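Local coordinates for protein Ral guanine nucleotide dissociation stimulator-like 2 (PDB 4JGW) that probably acts as a guanine nucleotide exchange factor for small G proteins and may be an effector of Ras, Rap or both, at residues 54-66 / 86-99. Residues are numbered along the deposited sequence; the frame is centred on the assembly and turned at random.
Sequences GTLEALVRHLLDA and FTSTPALFGLVADR
Val60 is the knob of this contact, set into a hole formed by Leu92, Leu95, Val96 and Arg99 on helix 89-99. Its two methyls divide the work: CG2 lies 3.8 Å from Leu92 CD1 and equally close to Leu95 CB, whereas CG1, placed anti to the backbone N (chi1 171°), drops onto the backbone, 3.5 Å from Leu95 O. One turn earlier, Leu56 meets Leu95 at about a right angle, its CG 3.6 Å from Leu95 CD1. The two methyls of Leu56 reach the loop ahead of helix 89-99. CD1 approaches the edge of the Phe86 ring in its plane, 3.8 Å from Phe86 CE1, and CD2 rests against Thr87 OG1 and CB; Leu59 CD1 adds a second methyl beside Phe86 CE1. Just past the C-terminal end of helix 56-63, Leu64 CD1 packs on the aliphatic part of Arg99, 3.7 Å from its CG, and also touches Val96.

No direct hydrogen bond joins the segments; a water-bridged pair lies at the Arg61/Arg99 end. Arg99, bent at its second torsion, turns one guanidinium face to the methylenes of Arg61, with Arg61 CD 3.8 Å from Arg99 NH1. The two guanidinium planes stand 68° apart. A water donates to Arg61 O at 2.8 Å and accepts a weak bond from Arg99 NE, so that it links the two segments through one firm and one weak bond.

Leu63, whose CD1 also touches Val96 CG2, extends the apolar layer to helices 75-82 and 108-128, and Trp125 backs Leu92. With axes 9.7 Å apart crossing at -64°, this knob-into-hole packing joins the first helix after strand 46-54 to helix 89-101 in the helical core of the REM domain, the module found N-terminal to the CDC25-homology domain in many Ras-family exchange factors.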
loop_
_atom_site.group_PDB
_atom_site.type_symbol
_atom_site.label_atom_id
_atom_site.label_comp_id
_atom_site.label_asym_id
_atom_site.label_seq_id
_atom_site.Cartn_x
_atom_site.Cartn_y
_atom_site.Cartn_z
ATOM N N GLY A 54 3.678 24.484 -7.007
ATOM C CA GLY A 54 3.511 25.043 -8.341
ATOM C C GLY A 54 2.235 24.599 -9.015
ATOM O O GLY A 54 1.555 23.687 -8.538
ATOM N N THR A 55 1.911 25.249 -10.130
ATOM C CA THR A 55 0.749 24.880 -10.932
ATOM C C THR A 55 0.983 23.529 -11.593
ATOM O O THR A 55 2.128 23.085 -11.732
ATOM C CB THR A 55 0.439 25.927 -12.030
ATOM O OG1 THR A 55 1.532 25.997 -12.952
ATOM C CG2 THR A 55 0.191 27.307 -11.423
ATOM N N LEU A 56 -0.105 22.884 -12.007
ATOM C CA LEU A 56 -0.038 21.600 -12.694
ATOM C C LEU A 56 0.838 21.685 -13.948
ATOM O O LEU A 56 1.566 20.742 -14.274
ATOM C CB LEU A 56 -1.450 21.116 -13.038
ATOM C CG LEU A 56 -1.694 19.627 -13.301
ATOM C CD1 LEU A 56 -1.124 18.736 -12.198
ATOM C CD2 LEU A 56 -3.185 19.373 -13.476
ATOM N N GLU A 57 0.772 22.828 -14.628
ATOM C CA GLU A 57 1.595 23.100 -15.805
ATOM C C GLU A 57 3.076 23.235 -15.435
ATOM O O GLU A 57 3.953 22.785 -16.179
ATOM C CB GLU A 57 1.112 24.373 -16.514
ATOM C CG GLU A 57 -0.227 24.240 -17.259
ATOM C CD GLU A 57 -1.451 24.229 -16.341
ATOM O OE1 GLU A 57 -1.330 24.581 -15.145
ATOM O OE2 GLU A 57 -2.546 23.867 -16.826
ATOM N N ALA A 58 3.343 23.853 -14.286
ATOM C CA ALA A 58 4.710 24.042 -13.797
ATOM C C ALA A 58 5.328 22.732 -13.315
ATOM O O ALA A 58 6.539 22.527 -13.437
ATOM C CB ALA A 58 4.741 25.084 -12.691
ATOM N N LEU A 59 4.493 21.852 -12.766
ATOM C CA LEU A 59 4.931 20.519 -12.355
ATOM C C LEU A 59 5.446 19.729 -13.556
ATOM O O LEU A 59 6.461 19.039 -13.459
ATOM C CB LEU A 59 3.800 19.749 -11.657
ATOM C CG LEU A 59 3.178 20.290 -10.363
ATOM C CD1 LEU A 59 2.219 19.268 -9.765
ATOM C CD2 LEU A 59 4.220 20.693 -9.331
ATOM N N VAL A 60 4.745 19.857 -14.683
ATOM C CA VAL A 60 5.104 19.163 -15.920
ATOM C C VAL A 60 6.387 19.724 -16.547
ATOM O O VAL A 60 7.189 18.967 -17.098
ATOM C CB VAL A 60 3.926 19.163 -16.935
ATOM C CG1 VAL A 60 4.360 18.629 -18.302
ATOM C CG2 VAL A 60 2.762 18.339 -16.391
ATOM N N ARG A 61 6.577 21.043 -16.453
ATOM C CA ARG A 61 7.816 21.686 -16.911
ATOM C C ARG A 61 9.019 21.152 -16.138
ATOM O O ARG A 61 10.047 20.819 -16.728
ATOM C CB ARG A 61 7.743 23.215 -16.782
ATOM C CG ARG A 61 6.886 23.904 -17.836
ATOM C CD ARG A 61 7.150 25.414 -17.893
ATOM N NE ARG A 61 6.656 26.122 -16.710
ATOM C CZ ARG A 61 5.423 26.608 -16.573
ATOM N NH1 ARG A 61 4.527 26.470 -17.544
ATOM N NH2 ARG A 61 5.079 27.235 -15.456
ATOM N N HIS A 62 8.868 21.067 -14.818
ATOM C CA HIS A 62 9.886 20.508 -13.931
ATOM C C HIS A 62 10.074 19.006 -14.188
ATOM O O HIS A 62 11.197 18.501 -14.145
ATOM C CB HIS A 62 9.500 20.780 -12.471
ATOM C CG HIS A 62 10.559 20.424 -11.473
ATOM N ND1 HIS A 62 11.820 20.981 -11.486
ATOM C CD2 HIS A 62 10.530 19.590 -10.406
ATOM C CE1 HIS A 62 12.527 20.493 -10.483
ATOM N NE2 HIS A 62 11.766 19.648 -9.809
ATOM N N LEU A 63 8.974 18.314 -14.483
ATOM C CA LEU A 63 8.993 16.881 -14.809
ATOM C C LEU A 63 9.892 16.586 -16.012
ATOM O O LEU A 63 10.662 15.623 -16.001
ATOM C CB LEU A 63 7.574 16.388 -15.117
ATOM C CG LEU A 63 7.044 15.010 -14.689
ATOM C CD1 LEU A 63 6.003 14.524 -15.702
ATOM C CD2 LEU A 63 8.122 13.954 -14.490
ATOM N N LEU A 64 9.790 17.426 -17.039
ATOM C CA LEU A 64 10.466 17.184 -18.311
ATOM C C LEU A 64 11.804 17.919 -18.442
ATOM O O LEU A 64 12.413 17.934 -19.514
ATOM C CB LEU A 64 9.533 17.508 -19.489
ATOM C CG LEU A 64 8.178 16.789 -19.562
ATOM C CD1 LEU A 64 7.473 17.120 -20.864
ATOM C CD2 LEU A 64 8.311 15.277 -19.408
ATOM N N ASP A 65 12.250 18.520 -17.341
ATOM C CA ASP A 65 13.556 19.161 -17.269
ATOM C C ASP A 65 14.626 18.101 -17.011
ATOM O O ASP A 65 14.516 17.312 -16.069
ATOM C CB ASP A 65 13.563 20.225 -16.165
ATOM C CG ASP A 65 14.867 21.015 -16.104
ATOM O OD1 ASP A 65 15.669 20.961 -17.062
ATOM O OD2 ASP A 65 15.087 21.703 -15.085
ATOM N N ALA A 66 15.658 18.100 -17.853
ATOM C CA ALA A 66 16.749 17.122 -17.783
ATOM C C ALA A 66 17.538 17.158 -16.473
ATOM O O ALA A 66 18.119 16.150 -16.067
ATOM C CB ALA A 66 17.686 17.298 -18.971
ATOM N N PHE A 86 -4.706 14.377 -7.110
ATOM C CA PHE A 86 -4.995 15.790 -7.408
ATOM C C PHE A 86 -5.285 16.087 -8.884
ATOM O O PHE A 86 -5.852 17.132 -9.210
ATOM C CB PHE A 86 -3.883 16.712 -6.874
ATOM C CG PHE A 86 -2.500 16.372 -7.374
ATOM C CD1 PHE A 86 -1.998 16.959 -8.531
ATOM C CD2 PHE A 86 -1.692 15.477 -6.675
ATOM C CE1 PHE A 86 -0.717 16.651 -8.991
ATOM C CE2 PHE A 86 -0.410 15.165 -7.127
ATOM C CZ PHE A 86 0.076 15.754 -8.285
ATOM N N THR A 87 -4.883 15.179 -9.770
ATOM C CA THR A 87 -5.197 15.284 -11.198
ATOM C C THR A 87 -5.635 13.911 -11.723
ATOM O O THR A 87 -6.071 13.065 -10.941
ATOM C CB THR A 87 -4.019 15.914 -12.021
ATOM O OG1 THR A 87 -4.417 16.092 -13.385
ATOM C CG2 THR A 87 -2.748 15.056 -11.971
ATOM N N SER A 88 -5.549 13.692 -13.032
ATOM C CA SER A 88 -5.821 12.372 -13.595
ATOM C C SER A 88 -4.748 11.971 -14.601
ATOM O O SER A 88 -4.009 12.821 -15.106
ATOM C CB SER A 88 -7.216 12.316 -14.226
ATOM O OG SER A 88 -7.258 13.012 -15.456
ATOM N N THR A 89 -4.669 10.670 -14.874
ATOM C CA THR A 89 -3.710 10.109 -15.826
ATOM C C THR A 89 -3.839 10.694 -17.243
ATOM O O THR A 89 -2.826 11.071 -17.832
ATOM C CB THR A 89 -3.766 8.557 -15.837
ATOM O OG1 THR A 89 -3.331 8.063 -14.566
ATOM C CG2 THR A 89 -2.880 7.971 -16.927
ATOM N N PRO A 90 -5.075 10.784 -17.789
ATOM C CA PRO A 90 -5.185 11.422 -19.106
ATOM C C PRO A 90 -4.856 12.918 -19.076
ATOM O O PRO A 90 -4.316 13.446 -20.049
ATOM C CB PRO A 90 -6.651 11.192 -19.499
ATOM C CG PRO A 90 -7.359 10.909 -18.226
ATOM C CD PRO A 90 -6.368 10.226 -17.342
ATOM N N ALA A 91 -5.172 13.581 -17.965
ATOM C CA ALA A 91 -4.864 15.001 -17.793
ATOM C C ALA A 91 -3.356 15.255 -17.748
ATOM O O ALA A 91 -2.866 16.199 -18.372
ATOM C CB ALA A 91 -5.540 15.548 -16.543
ATOM N N LEU A 92 -2.630 14.406 -17.021
ATOM C CA LEU A 92 -1.173 14.517 -16.914
ATOM C C LEU A 92 -0.479 14.173 -18.232
ATOM O O LEU A 92 0.449 14.869 -18.650
ATOM C CB LEU A 92 -0.643 13.632 -15.776
ATOM C CG LEU A 92 0.847 13.698 -15.420
ATOM C CD1 LEU A 92 1.259 15.100 -14.985
ATOM C CD2 LEU A 92 1.180 12.686 -14.334
ATOM N N PHE A 93 -0.938 13.095 -18.870
ATOM C CA PHE A 93 -0.453 12.674 -20.184
ATOM C C PHE A 93 -0.660 13.792 -21.210
ATOM O O PHE A 93 0.226 14.068 -22.022
ATOM C CB PHE A 93 -1.198 11.413 -20.632
ATOM C CG PHE A 93 -0.450 10.560 -21.628
ATOM C CD1 PHE A 93 -0.860 9.251 -21.863
ATOM C CD2 PHE A 93 0.653 11.047 -22.325
ATOM C CE1 PHE A 93 -0.191 8.446 -22.783
ATOM C CE2 PHE A 93 1.329 10.248 -23.241
ATOM C CZ PHE A 93 0.906 8.945 -23.470
ATOM N N GLY A 94 -1.832 14.424 -21.162
ATOM C CA GLY A 94 -2.167 15.534 -22.055
ATOM C C GLY A 94 -1.252 16.736 -21.894
ATOM O O GLY A 94 -0.832 17.337 -22.884
ATOM N N LEU A 95 -0.934 17.075 -20.646
ATOM C CA LEU A 95 -0.042 18.198 -20.344
ATOM C C LEU A 95 1.410 17.919 -20.733
ATOM O O LEU A 95 2.161 18.846 -21.041
ATOM C CB LEU A 95 -0.133 18.584 -18.866
ATOM C CG LEU A 95 -1.470 19.173 -18.406
ATOM C CD1 LEU A 95 -1.582 19.094 -16.904
ATOM C CD2 LEU A 95 -1.662 20.604 -18.894
ATOM N N VAL A 96 1.795 16.645 -20.711
ATOM C CA VAL A 96 3.098 16.220 -21.219
ATOM C C VAL A 96 3.134 16.414 -22.735
ATOM O O VAL A 96 4.094 16.971 -23.274
ATOM C CB VAL A 96 3.423 14.750 -20.833
ATOM C CG1 VAL A 96 4.635 14.230 -21.605
ATOM C CG2 VAL A 96 3.665 14.634 -19.332
ATOM N N ALA A 97 2.073 15.964 -23.407
ATOM C CA ALA A 97 1.914 16.157 -24.850
ATOM C C ALA A 97 1.805 17.638 -25.216
ATOM O O ALA A 97 2.294 18.051 -26.264
ATOM C CB ALA A 97 0.705 15.389 -25.362
ATOM N N ASP A 98 1.171 18.424 -24.346
ATOM C CA ASP A 98 1.112 19.879 -24.500
ATOM C C ASP A 98 2.507 20.496 -24.499
ATOM O O ASP A 98 2.854 21.261 -25.403
ATOM C CB ASP A 98 0.278 20.514 -23.381
ATOM C CG ASP A 98 -1.216 20.441 -23.641
ATOM O OD1 ASP A 98 -1.624 19.923 -24.702
ATOM O OD2 ASP A 98 -1.984 20.909 -22.774
ATOM N N ARG A 99 3.295 20.151 -23.481
ATOM C CA ARG A 99 4.644 20.686 -23.298
ATOM C C ARG A 99 5.566 20.356 -24.472
ATOM O O ARG A 99 6.369 21.193 -24.890
ATOM C CB ARG A 99 5.236 20.202 -21.965
ATOM C CG ARG A 99 6.676 20.636 -21.677
ATOM C CD ARG A 99 6.825 22.145 -21.537
ATOM N NE ARG A 99 8.228 22.531 -21.383
ATOM C CZ ARG A 99 8.679 23.783 -21.405
ATOM N NH1 ARG A 99 7.846 24.803 -21.576
ATOM N NH2 ARG A 99 9.977 24.014 -21.252
HETATM O O HOH W 1 10.377 21.319 -19.510
#